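Vestitone reductase (PDB 2P4H) catalyses the stereospecific, NADPH-dependent reduction of (3R)-vestitone to the corresponding isoflavanol, the penultimate step in making the defence compound medicarpin in alfalfa. Local coordinates at residues Ser124-Lys136 / Glu141-Val153. Residues are numbered along the deposited sequence; the frame is centred on the assembly and turned at random.
Sequences SSGSAVSFNGKDK and ESDWSDVDLLRSV
Ser145 pins the loop that follows Ser125 by three hydrogen bonds. Its OG donates to Ser127 O at 2.7 Å and accepts from Phe131 N at 2.9 Å, so one hydroxyl satisfies a carbonyl and an amide four residues apart, a task suited to a small side chain that both gives and takes. A chi1 of -74° sets OG beside its own backbone N, facing both partners, and the edge of the Phe131 ring is turned to the same oxygen. Ser145 N donates to Ala128 O at 2.9 Å. One residue further on, Asp146 N meets Phe131 O in a nearly straight bond (172° at the hydrogen). Asp146 then N-caps helix 147-153: its short side chain lets OD1 accept from the first-turn amide of Leu149, just where the loop is fastened.

Charged groups close the other end. Lys136 and Asp143 approach from opposite directions, the long lysine chain, bent at chi3, spanning the gap. Lys136 NZ meets Asp143 OD1 on its syn side, 19° out of the carboxylate plane, at 2.7 Å in a salt bridge. Lys134 NZ stays beyond salt-bridge range but reaches the same OD1 through a water, while a second water joins Lys136 NZ to Asp143 OD2, which also accepts from Asp140 N.

Apolar contacts flank the helix start. Leu150 CD2 lies 3.5 Å from Phe131 CG, phenyl and branched leucine crossing at about a right angle to join loop and helix. Leu149 CD2 presses tightly on Gly133 CA, whose positive phi suits glycine.

The contact thus ties the loop leaving strand 119-125 of the Rossmann sheet to the lead-in of helix 147-153. Pro155 packs on Phe131 and Leu150, strand 138-139 touches Val129, and helix 158-177 brings Thr165 against Ser145 and Tyr160, a probable NADP(+)-binding residue, against Ser127.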
loop_
_atom_site.group_PDB
_atom_site.type_symbol
_atom_site.label_atom_id
_atom_site.label_comp_id
_atom_site.label_asym_id
_atom_site.label_seq_id
_atom_site.Cartn_x
_atom_site.Cartn_y
_atom_site.Cartn_z
ATOM N N SER A 124 3.474 1.021 4.625
ATOM C CA SER A 124 3.887 -0.240 5.227
ATOM C C SER A 124 2.952 -1.348 4.755
ATOM O O SER A 124 2.187 -1.153 3.807
ATOM C CB SER A 124 3.922 -0.164 6.755
ATOM O OG SER A 124 4.619 -1.293 7.270
ATOM N N SER A 125 2.983 -2.489 5.436
ATOM C CA SER A 125 2.221 -3.653 5.005
ATOM C C SER A 125 1.712 -4.527 6.141
ATOM O O SER A 125 2.264 -4.512 7.237
ATOM C CB SER A 125 3.138 -4.482 4.097
ATOM O OG SER A 125 2.745 -5.835 4.009
ATOM N N GLY A 126 0.659 -5.295 5.867
ATOM C CA GLY A 126 0.123 -6.198 6.867
ATOM C C GLY A 126 1.162 -7.242 7.240
ATOM O O GLY A 126 1.085 -7.853 8.306
ATOM N N SER A 127 2.145 -7.449 6.367
ATOM C CA SER A 127 3.195 -8.423 6.645
ATOM C C SER A 127 4.075 -7.948 7.801
ATOM O O SER A 127 4.795 -8.743 8.407
ATOM C CB SER A 127 4.059 -8.652 5.405
ATOM O OG SER A 127 4.724 -7.464 5.026
ATOM N N ALA A 128 4.022 -6.654 8.106
ATOM C CA ALA A 128 4.815 -6.097 9.199
ATOM C C ALA A 128 4.161 -6.316 10.564
ATOM O O ALA A 128 4.759 -6.007 11.601
ATOM C CB ALA A 128 5.054 -4.601 8.969
ATOM N N VAL A 129 2.940 -6.849 10.570
ATOM C CA VAL A 129 2.231 -7.098 11.826
ATOM C C VAL A 129 1.653 -8.505 11.970
ATOM O O VAL A 129 1.445 -8.976 13.088
ATOM C CB VAL A 129 1.042 -6.103 12.034
ATOM C CG1 VAL A 129 1.544 -4.668 12.011
ATOM C CG2 VAL A 129 -0.029 -6.318 10.969
ATOM N N SER A 130 1.407 -9.170 10.843
ATOM C CA SER A 130 0.771 -10.488 10.842
ATOM C C SER A 130 1.569 -11.724 11.248
ATOM O O SER A 130 0.979 -12.772 11.515
ATOM C CB SER A 130 0.137 -10.731 9.470
ATOM O OG SER A 130 -0.795 -9.705 9.159
ATOM N N PHE A 131 2.892 -11.618 11.295
ATOM C CA PHE A 131 3.719 -12.761 11.671
ATOM C C PHE A 131 4.290 -12.570 13.070
ATOM O O PHE A 131 5.506 -12.604 13.261
ATOM C CB PHE A 131 4.863 -12.946 10.668
ATOM C CG PHE A 131 4.406 -13.236 9.265
ATOM C CD1 PHE A 131 4.099 -12.201 8.384
ATOM C CD2 PHE A 131 4.283 -14.551 8.821
ATOM C CE1 PHE A 131 3.678 -12.472 7.084
ATOM C CE2 PHE A 131 3.862 -14.832 7.525
ATOM C CZ PHE A 131 3.559 -13.792 6.654
ATOM N N ASN A 132 3.405 -12.377 14.044
ATOM C CA ASN A 132 3.809 -12.156 15.430
ATOM C C ASN A 132 3.940 -13.422 16.275
ATOM O O ASN A 132 4.247 -13.346 17.465
ATOM C CB ASN A 132 2.834 -11.186 16.107
ATOM C CG ASN A 132 1.381 -11.573 15.896
ATOM O OD1 ASN A 132 0.848 -11.460 14.790
ATOM N ND2 ASN A 132 0.733 -12.037 16.958
ATOM N N GLY A 133 3.708 -14.579 15.665
ATOM C CA GLY A 133 3.826 -15.831 16.391
ATOM C C GLY A 133 2.630 -16.183 17.256
ATOM O O GLY A 133 2.519 -17.310 17.741
ATOM N N LYS A 134 1.738 -15.220 17.459
ATOM C CA LYS A 134 0.545 -15.444 18.265
ATOM C C LYS A 134 -0.655 -15.679 17.355
ATOM O O LYS A 134 -0.659 -15.254 16.199
ATOM C CB LYS A 134 0.299 -14.239 19.177
ATOM C CG LYS A 134 1.401 -14.028 20.207
ATOM C CD LYS A 134 1.207 -12.747 21.005
ATOM C CE LYS A 134 1.368 -11.515 20.128
ATOM N NZ LYS A 134 1.269 -10.258 20.919
ATOM N N ASP A 135 -1.671 -16.360 17.874
ATOM C CA ASP A 135 -2.863 -16.657 17.088
ATOM C C ASP A 135 -3.995 -15.667 17.340
ATOM O O ASP A 135 -5.103 -16.061 17.702
ATOM C CB ASP A 135 -3.350 -18.078 17.391
ATOM C CG ASP A 135 -2.283 -19.126 17.140
ATOM O OD1 ASP A 135 -1.784 -19.211 15.997
ATOM O OD2 ASP A 135 -1.943 -19.868 18.087
ATOM N N LYS A 136 -3.716 -14.381 17.144
ATOM C CA LYS A 136 -4.726 -13.348 17.348
ATOM C C LYS A 136 -5.406 -13.016 16.026
ATOM O O LYS A 136 -4.738 -12.728 15.033
ATOM C CB LYS A 136 -4.093 -12.084 17.938
ATOM C CG LYS A 136 -3.418 -12.303 19.283
ATOM C CD LYS A 136 -3.243 -10.999 20.052
ATOM C CE LYS A 136 -2.370 -10.003 19.310
ATOM N NZ LYS A 136 -2.207 -8.749 20.100
ATOM N N GLU A 141 -2.267 -1.267 16.060
ATOM C CA GLU A 141 -0.970 -0.633 15.858
ATOM C C GLU A 141 0.133 -0.981 16.861
ATOM O O GLU A 141 1.283 -0.559 16.691
ATOM C CB GLU A 141 -1.157 0.888 15.772
ATOM C CG GLU A 141 -1.933 1.361 14.532
ATOM C CD GLU A 141 -3.450 1.201 14.640
ATOM O OE1 GLU A 141 -3.960 0.807 15.713
ATOM O OE2 GLU A 141 -4.138 1.485 13.636
ATOM N N SER A 142 -0.203 -1.746 17.894
ATOM C CA SER A 142 0.801 -2.142 18.882
ATOM C C SER A 142 1.435 -3.478 18.503
ATOM O O SER A 142 2.436 -3.890 19.091
ATOM C CB SER A 142 0.175 -2.266 20.278
ATOM O OG SER A 142 -0.683 -3.392 20.361
ATOM N N ASP A 143 0.858 -4.151 17.512
ATOM C CA ASP A 143 1.361 -5.450 17.081
ATOM C C ASP A 143 2.439 -5.364 16.014
ATOM O O ASP A 143 2.377 -4.527 15.112
ATOM C CB ASP A 143 0.202 -6.311 16.578
ATOM C CG ASP A 143 -0.761 -6.681 17.683
ATOM O OD1 ASP A 143 -0.335 -7.392 18.621
ATOM O OD2 ASP A 143 -1.935 -6.262 17.626
ATOM N N TRP A 144 3.427 -6.247 16.126
ATOM C CA TRP A 144 4.547 -6.311 15.193
ATOM C C TRP A 144 4.924 -7.744 14.868
ATOM O O TRP A 144 4.827 -8.625 15.724
ATOM C CB TRP A 144 5.801 -5.659 15.783
ATOM C CG TRP A 144 5.822 -4.176 15.783
ATOM C CD1 TRP A 144 5.531 -3.349 16.827
ATOM C CD2 TRP A 144 6.198 -3.331 14.692
ATOM N NE1 TRP A 144 5.709 -2.038 16.456
ATOM C CE2 TRP A 144 6.118 -1.999 15.150
ATOM C CE3 TRP A 144 6.599 -3.571 13.371
ATOM C CZ2 TRP A 144 6.426 -0.906 14.334
ATOM C CZ3 TRP A 144 6.907 -2.484 12.558
ATOM C CH2 TRP A 144 6.818 -1.168 13.046
ATOM N N SER A 145 5.365 -7.975 13.636
ATOM C CA SER A 145 5.820 -9.299 13.241
ATOM C C SER A 145 7.137 -9.549 13.976
ATOM O O SER A 145 7.857 -8.606 14.318
ATOM C CB SER A 145 6.045 -9.366 11.729
ATOM O OG SER A 145 4.811 -9.414 11.038
ATOM N N ASP A 146 7.438 -10.822 14.215
ATOM C CA ASP A 146 8.655 -11.234 14.913
ATOM C C ASP A 146 9.707 -11.615 13.872
ATOM O O ASP A 146 9.616 -12.671 13.247
ATOM C CB ASP A 146 8.338 -12.442 15.801
ATOM C CG ASP A 146 9.481 -12.814 16.724
ATOM O OD1 ASP A 146 10.646 -12.793 16.279
ATOM O OD2 ASP A 146 9.204 -13.147 17.896
ATOM N N VAL A 147 10.704 -10.754 13.684
ATOM C CA VAL A 147 11.754 -11.004 12.700
ATOM C C VAL A 147 12.567 -12.270 12.979
ATOM O O VAL A 147 12.915 -13.005 12.053
ATOM C CB VAL A 147 12.710 -9.791 12.595
ATOM C CG1 VAL A 147 13.877 -10.114 11.673
ATOM C CG2 VAL A 147 11.947 -8.582 12.068
ATOM N N ASP A 148 12.871 -12.529 14.247
ATOM C CA ASP A 148 13.637 -13.721 14.587
ATOM C C ASP A 148 12.847 -14.975 14.236
ATOM O O ASP A 148 13.403 -15.946 13.720
ATOM C CB ASP A 148 13.995 -13.725 16.074
ATOM C CG ASP A 148 14.851 -12.539 16.467
ATOM O OD1 ASP A 148 15.797 -12.214 15.718
ATOM O OD2 ASP A 148 14.583 -11.933 17.526
ATOM N N LEU A 149 11.545 -14.946 14.504
ATOM C CA LEU A 149 10.685 -16.083 14.204
ATOM C C LEU A 149 10.578 -16.273 12.695
ATOM O O LEU A 149 10.586 -17.397 12.193
ATOM C CB LEU A 149 9.291 -15.861 14.793
ATOM C CG LEU A 149 8.342 -17.058 14.728
ATOM C CD1 LEU A 149 8.908 -18.202 15.560
ATOM C CD2 LEU A 149 6.970 -16.653 15.246
ATOM N N LEU A 150 10.473 -15.167 11.969
ATOM C CA LEU A 150 10.371 -15.230 10.519
ATOM C C LEU A 150 11.606 -15.877 9.907
ATOM O O LEU A 150 11.497 -16.717 9.015
ATOM C CB LEU A 150 10.186 -13.823 9.938
ATOM C CG LEU A 150 8.790 -13.205 10.046
ATOM C CD1 LEU A 150 8.866 -11.713 9.768
ATOM C CD2 LEU A 150 7.857 -13.894 9.056
ATOM N N ARG A 151 12.779 -15.487 10.397
ATOM C CA ARG A 151 14.040 -16.013 9.884
ATOM C C ARG A 151 14.314 -17.475 10.217
ATOM O O ARG A 151 15.017 -18.158 9.473
ATOM C CB ARG A 151 15.202 -15.153 10.384
ATOM C CG ARG A 151 15.275 -13.792 9.718
ATOM C CD ARG A 151 16.291 -12.889 10.399
ATOM N NE ARG A 151 16.511 -11.665 9.633
ATOM C CZ ARG A 151 17.062 -10.561 10.125
ATOM N NH1 ARG A 151 17.450 -10.518 11.392
ATOM N NH2 ARG A 151 17.228 -9.503 9.346
ATOM N N SER A 152 13.763 -17.952 11.328
ATOM C CA SER A 152 13.979 -19.338 11.731
ATOM C C SER A 152 12.913 -20.290 11.199
ATOM O O SER A 152 13.235 -21.346 10.655
ATOM C CB SER A 152 14.044 -19.440 13.256
ATOM O OG SER A 152 12.853 -18.963 13.859
ATOM N N VAL A 153 11.647 -19.913 11.353
ATOM C CA VAL A 153 10.534 -20.742 10.897
ATOM C C VAL A 153 10.322 -20.648 9.385
ATOM O O VAL A 153 9.898 -21.612 8.743
ATOM C CB VAL A 153 9.239 -20.358 11.644
ATOM C CG1 VAL A 153 8.060 -21.152 11.103
ATOM C CG2 VAL A 153 9.413 -20.627 13.138
HETATM O O HOH W 1 2.129 -8.509 18.518
HETATM O O HOH W 2 -3.520 -6.067 19.939
#